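Local structure of YfkN protein (Bacillus subtilis subsp. subtilis, 3GVE) at residues N56-D61 with N149-I154; S13-T18 with K49-N54; I192-N197 with Q224-E229; Q174-D179 with V187-I192. The protein belongs to the calcineurin-like phosphoesterase family of metal-dependent proteins and holds a manganese ion and a magnesium ion side by side. All blocks are in the same frame, centred on the assembly; numbering follows the deposited sequence. Where two conformers were deposited one is given.

Contact 1: N56-D61 with N149-I154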
loop_
_atom_site.group_PDB
_atom_site.type_symbol
_atom_site.label_atom_id
_atom_site.label_comp_id
_atom_site.label_asym_id
_atom_site.label_seq_id
_atom_site.Cartn_x
_atom_site.Cartn_y
_atom_site.Cartn_z
ATOM N N ASN A 56 -13.448 -22.228 -24.488
ATOM C CA ASN A 56 -14.436 -22.097 -23.421
ATOM C C ASN A 56 -13.823 -21.386 -22.224
ATOM O O ASN A 56 -13.573 -21.979 -21.209
ATOM C CB ASN A 56 -14.960 -23.473 -22.967
ATOM C CG ASN A 56 -15.459 -24.350 -24.107
ATOM O OD1 ASN A 56 -16.165 -23.921 -24.996
ATOM N ND2 ASN A 56 -15.120 -25.607 -24.020
ATOM N N THR A 57 -13.575 -20.098 -22.365
ATOM C CA THR A 57 -12.921 -19.325 -21.308
ATOM C C THR A 57 -13.756 -18.120 -20.895
ATOM O O THR A 57 -14.199 -17.319 -21.721
ATOM C CB THR A 57 -11.499 -18.888 -21.739
ATOM O OG1 THR A 57 -10.688 -20.051 -21.914
ATOM C CG2 THR A 57 -10.855 -18.013 -20.678
ATOM N N LEU A 58 -13.969 -18.012 -19.594
ATOM C CA LEU A 58 -14.629 -16.871 -18.995
ATOM C C LEU A 58 -13.590 -16.032 -18.269
ATOM O O LEU A 58 -12.588 -16.563 -17.832
ATOM C CB LEU A 58 -15.684 -17.353 -17.998
ATOM C CG LEU A 58 -16.727 -18.299 -18.594
ATOM C CD1 LEU A 58 -17.564 -18.858 -17.455
ATOM C CD2 LEU A 58 -17.601 -17.557 -19.631
ATOM N N LEU A 59 -13.868 -14.737 -18.137
ATOM C CA LEU A 59 -12.975 -13.795 -17.480
ATOM C C LEU A 59 -13.771 -12.946 -16.481
ATOM O O LEU A 59 -14.737 -12.305 -16.819
ATOM C CB LEU A 59 -12.287 -12.919 -18.531
ATOM C CG LEU A 59 -11.454 -11.739 -18.002
ATOM C CD1 LEU A 59 -10.252 -12.224 -17.179
ATOM C CD2 LEU A 59 -10.984 -10.886 -19.187
ATOM N N VAL A 60 -13.334 -12.975 -15.232
ATOM C CA VAL A 60 -14.050 -12.289 -14.146
ATOM C C VAL A 60 -13.111 -11.471 -13.281
ATOM O O VAL A 60 -11.948 -11.789 -13.134
ATOM C CB VAL A 60 -14.827 -13.301 -13.253
ATOM C CG1 VAL A 60 -15.812 -14.108 -14.118
ATOM C CG2 VAL A 60 -13.883 -14.239 -12.515
ATOM N N ASP A 61 -13.649 -10.405 -12.720
ATOM C CA ASP A 61 -12.915 -9.611 -11.735
ATOM C C ASP A 61 -13.571 -9.722 -10.372
ATOM O O ASP A 61 -14.786 -9.767 -10.276
ATOM C CB ASP A 61 -12.857 -8.142 -12.127
ATOM C CG ASP A 61 -11.998 -7.343 -11.175
ATOM O OD1 ASP A 61 -10.766 -7.503 -11.186
ATOM O OD2 ASP A 61 -12.563 -6.603 -10.379
ATOM N N ASN A 149 -26.140 -16.613 -17.539
ATOM C CA ASN A 149 -25.964 -16.500 -18.984
ATOM C C ASN A 149 -25.904 -17.892 -19.571
ATOM O O ASN A 149 -25.157 -18.728 -19.107
ATOM C CB ASN A 149 -24.654 -15.794 -19.333
ATOM C CG ASN A 149 -24.562 -14.420 -18.772
ATOM O OD1 ASN A 149 -25.531 -13.699 -18.746
ATOM N ND2 ASN A 149 -23.378 -14.049 -18.315
ATOM N N GLU A 150 -26.710 -18.132 -20.592
ATOM C CA GLU A 150 -26.636 -19.386 -21.305
ATOM C C GLU A 150 -25.488 -19.290 -22.304
ATOM O O GLU A 150 -25.505 -18.468 -23.199
ATOM C CB GLU A 150 -27.945 -19.703 -22.014
ATOM C CG GLU A 150 -27.931 -21.086 -22.648
ATOM C CD GLU A 150 -29.261 -21.459 -23.261
ATOM O OE1 GLU A 150 -29.839 -22.462 -22.832
ATOM O OE2 GLU A 150 -29.704 -20.747 -24.172
ATOM N N LYS A 151 -24.488 -20.135 -22.110
ATOM C CA LYS A 151 -23.297 -20.155 -22.942
ATOM C C LYS A 151 -23.320 -21.354 -23.887
ATOM O O LYS A 151 -23.693 -22.434 -23.476
ATOM C CB LYS A 151 -22.049 -20.267 -22.050
ATOM C CG LYS A 151 -21.919 -19.210 -20.980
ATOM C CD LYS A 151 -22.030 -17.834 -21.568
ATOM C CE LYS A 151 -20.732 -17.373 -22.115
ATOM N NZ LYS A 151 -20.902 -15.988 -22.627
ATOM N N THR A 152 -22.893 -21.171 -25.133
ATOM C CA THR A 152 -22.755 -22.353 -26.038
ATOM C C THR A 152 -21.283 -22.716 -25.934
ATOM O O THR A 152 -20.398 -22.012 -26.416
ATOM C CB THR A 152 -23.154 -22.012 -27.486
ATOM O OG1 THR A 152 -24.489 -21.556 -27.558
ATOM C CG2 THR A 152 -23.000 -23.255 -28.458
ATOM N N LEU A 153 -21.034 -23.804 -25.245
ATOM C CA LEU A 153 -19.692 -24.269 -25.011
ATOM C C LEU A 153 -19.445 -25.425 -25.949
ATOM O O LEU A 153 -20.366 -26.038 -26.469
ATOM C CB LEU A 153 -19.548 -24.711 -23.550
ATOM C CG LEU A 153 -19.712 -23.585 -22.524
ATOM C CD1 LEU A 153 -19.593 -24.106 -21.100
ATOM C CD2 LEU A 153 -18.763 -22.444 -22.795
ATOM N N ILE A 154 -18.182 -25.718 -26.199
ATOM C CA ILE A 154 -17.841 -26.809 -27.111
ATOM C C ILE A 154 -17.257 -27.960 -26.295
ATOM O O ILE A 154 -16.297 -27.785 -25.555
ATOM C CB ILE A 154 -16.831 -26.347 -28.180
ATOM C CG1 ILE A 154 -17.390 -25.166 -28.998
ATOM C CG2 ILE A 154 -16.430 -27.516 -29.073
ATOM C CD1 ILE A 154 -18.653 -25.467 -29.760
HETATM O O HOH W 1 -17.057 -21.515 -25.982
#
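The side-chain amide of Asn56 is clamped onto the backbone of Ile154 by two hydrogen bonds. Ile154 N donates almost straight to Asn56 OD1 (3.0 Å, N-H...O angle 172°), arriving 29° out of the carbonyl plane of the amide. In return Asn56 ND2 gives a hydrogen to Ile154 O at 2.9 Å, and this acceptor lies in the amide plane. A single side chain thus takes up both backbone polar groups of Ile154. ND2 also donates to the backbone oxygen of His11, while OD1 accepts a further hydrogen at 2.7 Å from a water that reaches weakly to Thr152 O. The two segments come from the two central sheets of the metallophosphoesterase fold: strand 57-61 is the outermost strand of one, hydrogen-bonded to strand 9-17, and strand 146-154 belongs to the other, paired with strand 160-170. With CG beside its backbone N (chi1 -52°), Asn56 reaches across between them. Its flank is apolar, Leu153 CD2 lying 3.9 Å from Asn56 CB. Further along, Leu58 CD2 meets the aliphatic part of Lys151, whose chain is bent at chi2 and chi3, at CE (4.0 Å), and Leu58 also packs on Tyr167 of strand 160-170.

Contact 2: S13-T18 with K49-N54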
loop_
_atom_site.group_PDB
_atom_site.type_symbol
_atom_site.label_atom_id
_atom_site.label_comp_id
_atom_site.label_asym_id
_atom_site.label_seq_id
_atom_site.Cartn_x
_atom_site.Cartn_y
_atom_site.Cartn_z
ATOM N N SER A 13 -12.778 -23.019 -18.618
ATOM C CA SER A 13 -11.729 -22.324 -17.877
ATOM C C SER A 13 -12.263 -20.987 -17.401
ATOM O O SER A 13 -12.955 -20.302 -18.126
ATOM C CB SER A 13 -10.520 -22.087 -18.762
ATOM O OG SER A 13 -9.896 -23.299 -19.102
ATOM N N ILE A 14 -11.934 -20.626 -16.171
ATOM C CA ILE A 14 -12.316 -19.333 -15.630
ATOM C C ILE A 14 -11.043 -18.599 -15.263
ATOM O O ILE A 14 -10.260 -19.092 -14.484
ATOM C CB ILE A 14 -13.186 -19.495 -14.352
ATOM C CG1 ILE A 14 -14.444 -20.330 -14.629
ATOM C CG2 ILE A 14 -13.582 -18.133 -13.793
ATOM C CD1 ILE A 14 -14.977 -21.001 -13.395
ATOM N N LEU A 15 -10.854 -17.424 -15.843
ATOM C CA LEU A 15 -9.705 -16.567 -15.523
ATOM C C LEU A 15 -10.174 -15.437 -14.619
ATOM O O LEU A 15 -11.248 -14.915 -14.832
ATOM C CB LEU A 15 -9.123 -15.990 -16.803
ATOM C CG LEU A 15 -8.830 -16.996 -17.928
ATOM C CD1 LEU A 15 -8.228 -16.252 -19.114
ATOM C CD2 LEU A 15 -7.898 -18.109 -17.464
ATOM N N ALA A 16 -9.368 -15.072 -13.621
ATOM C CA ALA A 16 -9.814 -14.120 -12.595
ATOM C C ALA A 16 -8.763 -13.122 -12.157
ATOM O O ALA A 16 -7.610 -13.502 -11.889
ATOM C CB ALA A 16 -10.321 -14.871 -11.358
ATOM N N THR A 17 -9.183 -11.856 -12.044
ATOM C CA THR A 17 -8.317 -10.839 -11.389
ATOM C C THR A 17 -8.948 -10.436 -10.082
ATOM O O THR A 17 -10.201 -10.637 -9.853
ATOM C CB THR A 17 -8.130 -9.629 -12.311
ATOM O OG1 THR A 17 -9.426 -9.169 -12.784
ATOM C CG2 THR A 17 -7.280 -9.993 -13.498
ATOM N N THR A 18 -8.144 -9.940 -9.166
ATOM C CA THR A 18 -8.658 -9.407 -7.915
ATOM C C THR A 18 -7.753 -8.310 -7.380
ATOM O O THR A 18 -6.559 -8.322 -7.606
ATOM C CB THR A 18 -8.821 -10.521 -6.821
ATOM O OG1 THR A 18 -9.680 -10.054 -5.761
ATOM C CG2 THR A 18 -7.464 -10.959 -6.246
ATOM N N LYS A 49 -2.891 -15.288 -23.272
ATOM C CA LYS A 49 -2.299 -16.610 -23.393
ATOM C C LYS A 49 -3.288 -17.728 -23.023
ATOM O O LYS A 49 -3.430 -18.702 -23.734
ATOM C CB LYS A 49 -1.046 -16.731 -22.538
ATOM C CG LYS A 49 -0.503 -18.151 -22.525
ATOM C CD LYS A 49 0.795 -18.203 -21.827
ATOM C CE LYS A 49 0.621 -18.256 -20.334
ATOM N NZ LYS A 49 1.834 -18.812 -19.717
ATOM N N HIS A 50 -3.975 -17.574 -21.895
ATOM C CA HIS A 50 -4.914 -18.596 -21.466
ATOM C C HIS A 50 -6.119 -18.703 -22.399
ATOM O O HIS A 50 -6.581 -19.790 -22.682
ATOM C CB HIS A 50 -5.290 -18.369 -20.004
ATOM C CG HIS A 50 -4.234 -18.826 -19.063
ATOM N ND1 HIS A 50 -4.180 -20.115 -18.585
ATOM C CD2 HIS A 50 -3.159 -18.188 -18.555
ATOM C CE1 HIS A 50 -3.123 -20.243 -17.810
ATOM N NE2 HIS A 50 -2.484 -19.088 -17.776
ATOM N N ARG A 51 -6.590 -17.574 -22.913
ATOM C CA ARG A 51 -7.675 -17.589 -23.885
ATOM C C ARG A 51 -7.282 -18.395 -25.133
ATOM O O ARG A 51 -8.106 -19.068 -25.708
ATOM C CB ARG A 51 -8.111 -16.168 -24.267
ATOM C CG ARG A 51 -9.090 -15.536 -23.271
ATOM C CD ARG A 51 -9.495 -14.138 -23.694
ATOM N NE ARG A 51 -10.756 -13.758 -23.063
ATOM C CZ ARG A 51 -11.095 -12.520 -22.735
ATOM N NH1 ARG A 51 -10.268 -11.513 -22.931
ATOM N NH2 ARG A 51 -12.287 -12.289 -22.217
ATOM N N GLU A 52 -6.017 -18.317 -25.529
ATOM C CA GLU A 52 -5.555 -19.074 -26.699
ATOM C C GLU A 52 -5.553 -20.576 -26.452
ATOM O O GLU A 52 -5.574 -21.350 -27.377
ATOM C CB GLU A 52 -4.150 -18.629 -27.105
ATOM C CG GLU A 52 -4.089 -17.218 -27.643
ATOM C CD GLU A 52 -2.678 -16.636 -27.678
ATOM O OE1 GLU A 52 -1.744 -17.238 -27.137
ATOM O OE2 GLU A 52 -2.552 -15.565 -28.254
ATOM N N GLN A 53 -5.519 -20.975 -25.194
ATOM C CA GLN A 53 -5.468 -22.383 -24.850
ATOM C C GLN A 53 -6.825 -23.067 -24.802
ATOM O O GLN A 53 -6.897 -24.271 -24.951
ATOM C CB GLN A 53 -4.757 -22.566 -23.529
ATOM C CG GLN A 53 -3.277 -22.272 -23.612
ATOM C CD GLN A 53 -2.670 -22.144 -22.247
ATOM O OE1 GLN A 53 -3.284 -22.525 -21.263
ATOM N NE2 GLN A 53 -1.492 -21.581 -22.168
ATOM N N ASN A 54 -7.898 -22.318 -24.601
ATOM C CA ASN A 54 -9.225 -22.940 -24.523
ATOM C C ASN A 54 -10.322 -22.003 -25.005
ATOM O O ASN A 54 -10.516 -20.957 -24.410
ATOM C CB ASN A 54 -9.494 -23.358 -23.065
ATOM C CG ASN A 54 -10.824 -24.073 -22.878
ATOM O OD1 ASN A 54 -11.570 -24.299 -23.807
ATOM N ND2 ASN A 54 -11.111 -24.437 -21.648
#
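A helix laid against the sheet strand that leads to the metal site brings Leu15 of strand 9-17 onto His50 near the C-terminal end of helix 40-53. Both methyls of Leu15 straddle the His50 methylene, CD2 at 3.6 Å and CD1 at 3.7 Å from His50 CB, and the two side chains run at a slant to one another. Leu15 CD1 also comes within 4.3 Å of Arg51 CG. The polar ends of these helix residues turn to other partners: His50 NE2 is hydrogen-bonded to Glu311, and Arg51 NH1 to the backbone oxygen of Leu99. The connection from helix 40-53 passes directly into strand 57-61, which pairs in parallel with strand 9-17, so the helix forms the crossover of a beta-alpha-beta unit. At the turn out of the helix, Asn54 ND2 donates to Ser13 OG over 3.0 Å, with an N-H...O angle of 154° and the hydroxyl 16° out of the amide plane. Asn54 reaches the strand because its CG stands opposite the backbone N (chi1 -177°). Its amide is gripped further, OD1 by Asn56 N and ND2 by His11 O, while Ser13 OG is also hydrogen-bonded to Asp291 of the neighbouring strand 286-297.

Contact 3: I192-N197 with Q224-E229; sequences IVESAN and QSSGAE
This is a light surface contact, bridged by water, between the first turn of helix 192-205 and the loop that runs from strand 210-215 to helix 232-238. Ile192 N donates to a water at 3.0 Å, and the same water donates to Ala228 O, also at 3.0 Å. Beside this bridge the Ile192 side chain reaches toward the loop with its terminal methyl, CD1 standing 4.1 Å from Ala228 O; the Ile192 side chain also packs on Leu235 of helix 232-238 and Phe170 of strand 160-170. Two residues further along the helix, the extended Glu194 side chain brings OE2 to 3.8 Å from Ser226 CB, a van der Waals approach. The loop is shaped here by a type II beta turn from Ser225 to Ala228, with Gly227 at its third position at a positive phi (93°), where the absence of a CB avoids a clash with the preceding carbonyl oxygen. Asp191, the N-cap residue just before the helix, makes a second bridge, binding Glu194 N through OD2 and Gly227 N through OD1. Since the direct touches are few and loose, the link is probably more polar than apolar, the water and this carboxylate satisfying backbone groups at the helix start and in the turn.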
loop_
_atom_site.group_PDB
_atom_site.type_symbol
_atom_site.label_atom_id
_atom_site.label_comp_id
_atom_site.label_asym_id
_atom_site.label_seq_id
_atom_site.Cartn_x
_atom_site.Cartn_y
_atom_site.Cartn_z
ATOM N N ILE A 192 -22.084 -13.109 4.678
ATOM C CA ILE A 192 -21.711 -13.738 3.419
ATOM C C ILE A 192 -22.347 -15.123 3.193
ATOM O O ILE A 192 -23.013 -15.319 2.190
ATOM C CB ILE A 192 -20.180 -13.763 3.246
ATOM C CG1 ILE A 192 -19.682 -12.333 3.052
ATOM C CG2 ILE A 192 -19.778 -14.639 2.053
ATOM C CD1 ILE A 192 -18.174 -12.191 3.148
ATOM N N VAL A 193 -22.153 -16.067 4.127
ATOM C CA VAL A 193 -22.740 -17.411 3.989
ATOM C C VAL A 193 -24.269 -17.377 3.906
ATOM O O VAL A 193 -24.884 -18.065 3.095
ATOM C CB VAL A 193 -22.221 -18.327 5.121
ATOM C CG1 VAL A 193 -23.012 -19.608 5.269
ATOM C CG2 VAL A 193 -20.713 -18.584 4.990
ATOM N N GLU A 194 -24.884 -16.559 4.764
ATOM C CA GLU A 194 -26.347 -16.448 4.782
ATOM C C GLU A 194 -26.877 -15.863 3.479
ATOM O O GLU A 194 -27.807 -16.384 2.924
ATOM C CB GLU A 194 -26.838 -15.599 5.957
ATOM C CG GLU A 194 -26.700 -16.257 7.305
ATOM C CD GLU A 194 -27.011 -15.317 8.448
ATOM O OE1 GLU A 194 -27.673 -14.291 8.221
ATOM O OE2 GLU A 194 -26.582 -15.606 9.578
ATOM N N SER A 195 -26.185 -14.941 2.893
ATOM C CA SER A 195 -26.548 -14.401 1.556
ATOM C C SER A 195 -26.456 -15.487 0.530
ATOM O O SER A 195 -27.321 -15.603 -0.390
ATOM C CB SER A 195 -25.762 -13.117 1.258
ATOM O OG SER A 195 -25.730 -12.880 -0.120
ATOM N N ALA A 196 -25.394 -16.282 0.588
ATOM C CA ALA A 196 -25.236 -17.368 -0.366
ATOM C C ALA A 196 -26.371 -18.384 -0.227
ATOM O O ALA A 196 -26.934 -18.800 -1.226
ATOM C CB ALA A 196 -23.873 -18.052 -0.182
ATOM N N ASN A 197 -26.688 -18.774 1.013
ATOM C CA ASN A 197 -27.727 -19.759 1.244
ATOM C C ASN A 197 -29.120 -19.265 0.829
ATOM O O ASN A 197 -29.937 -20.042 0.440
ATOM C CB ASN A 197 -27.676 -20.242 2.691
ATOM C CG ASN A 197 -26.582 -21.259 2.915
ATOM O OD1 ASN A 197 -26.163 -21.931 2.006
ATOM N ND2 ASN A 197 -26.140 -21.372 4.142
ATOM N N GLN A 224 -15.556 -20.237 10.940
ATOM C CA GLN A 224 -15.912 -19.038 11.658
ATOM C C GLN A 224 -17.443 -18.941 11.663
ATOM O O GLN A 224 -18.121 -19.722 11.044
ATOM C CB GLN A 224 -15.297 -17.808 10.987
ATOM C CG GLN A 224 -13.793 -17.680 11.130
ATOM C CD GLN A 224 -13.266 -16.532 10.296
ATOM O OE1 GLN A 224 -13.044 -16.679 9.110
ATOM N NE2 GLN A 224 -13.111 -15.390 10.896
ATOM N N SER A 225 -17.962 -17.961 12.375
ATOM C CA SER A 225 -19.394 -17.747 12.463
ATOM C C SER A 225 -19.840 -16.568 11.628
ATOM O O SER A 225 -19.078 -15.982 10.890
ATOM C CB SER A 225 -19.788 -17.541 13.923
ATOM O OG SER A 225 -19.730 -18.775 14.590
ATOM N N SER A 226 -21.110 -16.224 11.725
ATOM C CA SER A 226 -21.654 -15.183 10.859
ATOM C C SER A 226 -20.983 -13.825 11.081
ATOM O O SER A 226 -20.593 -13.506 12.192
ATOM C CB SER A 226 -23.169 -15.067 11.066
ATOM O OG SER A 226 -23.478 -14.864 12.421
ATOM N N GLY A 227 -20.850 -13.045 10.020
ATOM C CA GLY A 227 -20.280 -11.714 10.103
ATOM C C GLY A 227 -18.786 -11.674 9.846
ATOM O O GLY A 227 -18.175 -10.614 9.884
ATOM N N ALA A 228 -18.191 -12.842 9.614
ATOM C CA ALA A 228 -16.749 -12.938 9.370
ATOM C C ALA A 228 -16.307 -12.140 8.145
ATOM O O ALA A 228 -16.967 -12.139 7.117
ATOM C CB ALA A 228 -16.343 -14.375 9.218
ATOM N N GLU A 229 -15.169 -11.476 8.292
ATOM C CA GLU A 229 -14.564 -10.697 7.224
ATOM C C GLU A 229 -14.028 -11.572 6.091
ATOM O O GLU A 229 -14.176 -11.227 4.922
ATOM C CB GLU A 229 -13.429 -9.851 7.812
ATOM C CG GLU A 229 -12.724 -8.930 6.808
ATOM C CD GLU A 229 -11.697 -8.001 7.441
ATOM O OE1 GLU A 229 -11.735 -7.825 8.670
ATOM O OE2 GLU A 229 -10.868 -7.449 6.714
HETATM O O HOH W 2 -19.849 -12.493 6.528
#

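Contact 4: Q174-D179 with V187-I192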
loop_
_atom_site.group_PDB
_atom_site.type_symbol
_atom_site.label_atom_id
_atom_site.label_comp_id
_atom_site.label_asym_id
_atom_site.label_seq_id
_atom_site.Cartn_x
_atom_site.Cartn_y
_atom_site.Cartn_z
ATOM N N GLN A 174 -17.966 -5.607 6.936
ATOM C CA GLN A 174 -17.180 -4.578 7.571
ATOM C C GLN A 174 -17.155 -3.262 6.785
ATOM O O GLN A 174 -16.630 -2.281 7.277
ATOM C CB GLN A 174 -15.751 -5.093 7.803
ATOM C CG GLN A 174 -15.599 -6.111 8.922
ATOM C CD GLN A 174 -16.094 -7.499 8.553
ATOM O OE1 GLN A 174 -16.339 -7.800 7.404
ATOM N NE2 GLN A 174 -16.232 -8.356 9.553
ATOM N N ILE A 175 -17.727 -3.233 5.582
ATOM C CA ILE A 175 -17.834 -1.957 4.855
ATOM C C ILE A 175 -18.662 -0.946 5.674
ATOM O O ILE A 175 -18.508 0.228 5.536
ATOM C CB ILE A 175 -18.427 -2.110 3.420
ATOM C CG1 ILE A 175 -19.863 -2.632 3.450
ATOM C CG2 ILE A 175 -17.540 -2.995 2.544
ATOM C CD1 ILE A 175 -20.553 -2.580 2.052
HETATM N N MSE A 176 -19.516 -1.446 6.558
HETATM C CA MSE A 176 -20.325 -0.570 7.407
HETATM C C MSE A 176 -19.453 0.208 8.394
HETATM O O MSE A 176 -19.827 1.270 8.847
HETATM C CB MSE A 176 -21.372 -1.385 8.162
HETATM C CG MSE A 176 -22.416 -2.067 7.277
HETATM SE SE MSE A 176 -23.295 -0.919 5.954
HETATM C CE MSE A 176 -23.911 0.537 7.084
ATOM N N THR A 177 -18.288 -0.332 8.712
ATOM C CA THR A 177 -17.285 0.353 9.515
ATOM C C THR A 177 -16.343 1.174 8.634
ATOM O O THR A 177 -16.153 2.349 8.845
ATOM C CB THR A 177 -16.461 -0.670 10.329
ATOM O OG1 THR A 177 -17.338 -1.351 11.222
ATOM C CG2 THR A 177 -15.365 0.011 11.148
ATOM N N TRP A 178 -15.753 0.531 7.636
ATOM C CA TRP A 178 -14.771 1.187 6.776
ATOM C C TRP A 178 -15.331 2.399 6.036
ATOM O O TRP A 178 -14.614 3.344 5.788
ATOM C CB TRP A 178 -14.201 0.180 5.770
ATOM C CG TRP A 178 -13.493 -0.988 6.390
ATOM C CD1 TRP A 178 -12.725 -0.981 7.512
ATOM C CD2 TRP A 178 -13.470 -2.322 5.892
ATOM N NE1 TRP A 178 -12.223 -2.236 7.747
ATOM C CE2 TRP A 178 -12.678 -3.083 6.772
ATOM C CE3 TRP A 178 -14.067 -2.958 4.802
ATOM C CZ2 TRP A 178 -12.445 -4.438 6.575
ATOM C CZ3 TRP A 178 -13.837 -4.305 4.615
ATOM C CH2 TRP A 178 -13.041 -5.030 5.498
ATOM N N ASP A 179 -16.598 2.317 5.652
ATOM C CA ASP A 179 -17.294 3.394 4.929
ATOM C C ASP A 179 -18.559 3.841 5.683
ATOM O O ASP A 179 -19.591 4.102 5.106
ATOM C CB ASP A 179 -17.606 2.986 3.477
ATOM C CG ASP A 179 -16.567 3.496 2.508
ATOM O OD1 ASP A 179 -16.317 4.710 2.501
ATOM O OD2 ASP A 179 -15.979 2.691 1.778
ATOM N N VAL A 187 -27.523 1.586 3.558
ATOM C CA VAL A 187 -27.543 0.167 3.223
ATOM C C VAL A 187 -27.263 -0.592 4.483
ATOM O O VAL A 187 -26.864 0.011 5.480
ATOM C CB VAL A 187 -26.461 -0.157 2.165
ATOM C CG1 VAL A 187 -26.728 0.527 0.860
ATOM C CG2 VAL A 187 -25.008 0.185 2.668
ATOM N N GLN A 188 -27.470 -1.877 4.382
ATOM C CA GLN A 188 -27.019 -2.846 5.409
ATOM C C GLN A 188 -26.374 -4.034 4.692
ATOM O O GLN A 188 -26.513 -4.177 3.452
ATOM C CB GLN A 188 -28.184 -3.408 6.218
ATOM C CG GLN A 188 -29.047 -4.322 5.425
ATOM C CD GLN A 188 -30.367 -4.686 6.064
ATOM O OE1 GLN A 188 -31.399 -4.121 5.733
ATOM N NE2 GLN A 188 -30.355 -5.683 6.958
ATOM N N VAL A 189 -25.614 -4.851 5.404
ATOM C CA VAL A 189 -24.933 -5.950 4.741
ATOM C C VAL A 189 -25.149 -7.281 5.437
ATOM O O VAL A 189 -24.805 -7.454 6.594
ATOM C CB VAL A 189 -23.405 -5.697 4.607
ATOM C CG1 VAL A 189 -22.747 -6.805 3.803
ATOM C CG2 VAL A 189 -23.122 -4.346 3.985
ATOM N N GLN A 190 -25.714 -8.212 4.690
ATOM C CA GLN A 190 -26.005 -9.540 5.155
ATOM C C GLN A 190 -24.722 -10.371 5.215
ATOM O O GLN A 190 -23.819 -10.220 4.391
ATOM C CB GLN A 190 -27.026 -10.164 4.206
ATOM C CG GLN A 190 -27.483 -11.568 4.551
ATOM C CD GLN A 190 -28.441 -12.129 3.521
ATOM O OE1 GLN A 190 -28.427 -11.733 2.367
ATOM N NE2 GLN A 190 -29.265 -13.082 3.940
ATOM N N ASP A 191 -24.663 -11.241 6.214
ATOM C CA ASP A 191 -23.586 -12.212 6.341
ATOM C C ASP A 191 -23.358 -12.912 5.008
ATOM O O ASP A 191 -24.289 -13.278 4.322
ATOM C CB ASP A 191 -23.938 -13.254 7.412
ATOM C CG ASP A 191 -22.994 -14.443 7.408
ATOM O OD1 ASP A 191 -21.853 -14.249 7.817
ATOM O OD2 ASP A 191 -23.393 -15.531 6.989
ATOM N N ILE A 192 -22.084 -13.109 4.678
ATOM C CA ILE A 192 -21.711 -13.738 3.419
ATOM C C ILE A 192 -22.347 -15.123 3.193
ATOM O O ILE A 192 -23.013 -15.319 2.190
ATOM C CB ILE A 192 -20.180 -13.763 3.246
ATOM C CG1 ILE A 192 -19.682 -12.333 3.052
ATOM C CG2 ILE A 192 -19.778 -14.639 2.053
ATOM C CD1 ILE A 192 -18.174 -12.191 3.148
#
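Ile175 and the selenomethionine at Met176 carry the whole of the direct contact, meeting Val187, Gln188 and Val189 from the short helix 175-178. Ahead of them, Gln174 serves the helix through its backbone oxygen, which accepts from both Thr177 N (2.9 Å) and Trp178 N, while its side-chain NE2 donates to Gly227 O. Ile175 has CG1 between the backbone N and the carbonyl carbon (chi1 63°), a rotation that carries the end of the chain toward the strand; there CD1 and CG1 both lie 3.7 Å from Val189 CG2, and the two side chains cross at about a right angle. Met176 sets out toward the strand at CB, and its chain then folds at chi2 and chi3. This bend lays SE against two valines, 3.9 Å from Val187 CG2 and 4.0 Å from Val189 CG2, and sets the CE methyl 3.4 Å from Val187 O. Val189 CG2 is thus shared by both helix residues. Farther on, Gln174 O sits over one face of the Trp178 ring, offset toward its rim, and the ring meets that of His249, a magnesium ligand, with the planes at about 35°. Helix 180-183 adds Leu183, which touches both Ile175 and Met176, and strand 134-135 pairs antiparallel with strand 188-189 and supplies Val134 against Ile175 and Val187.

Contacts 1 and 2 meet at one sheet, through strands 57-61 and 9-17: their centres are about 10 Å apart, and Asp61 OD1 meets Thr17 OG1 at 2.7 Å in a probable hydrogen bond. Contacts 3 and 4, with centres about 12 Å apart, overlap at Ile192, where strand 188-189 is followed by helix 192-205. Contacts 2 and 4 have centres about 31 Å apart on opposite sides of the chain's centre. Both pairs nevertheless approach the metal site. Segments 56-61 and 13-18 run on to the metal ligands Asp64 and Asp19, while the Glu229 side chain, hydrogen-bonded to the ligand His249, is about 7 Å from the magnesium ion and that of Ile175 about 8 Å.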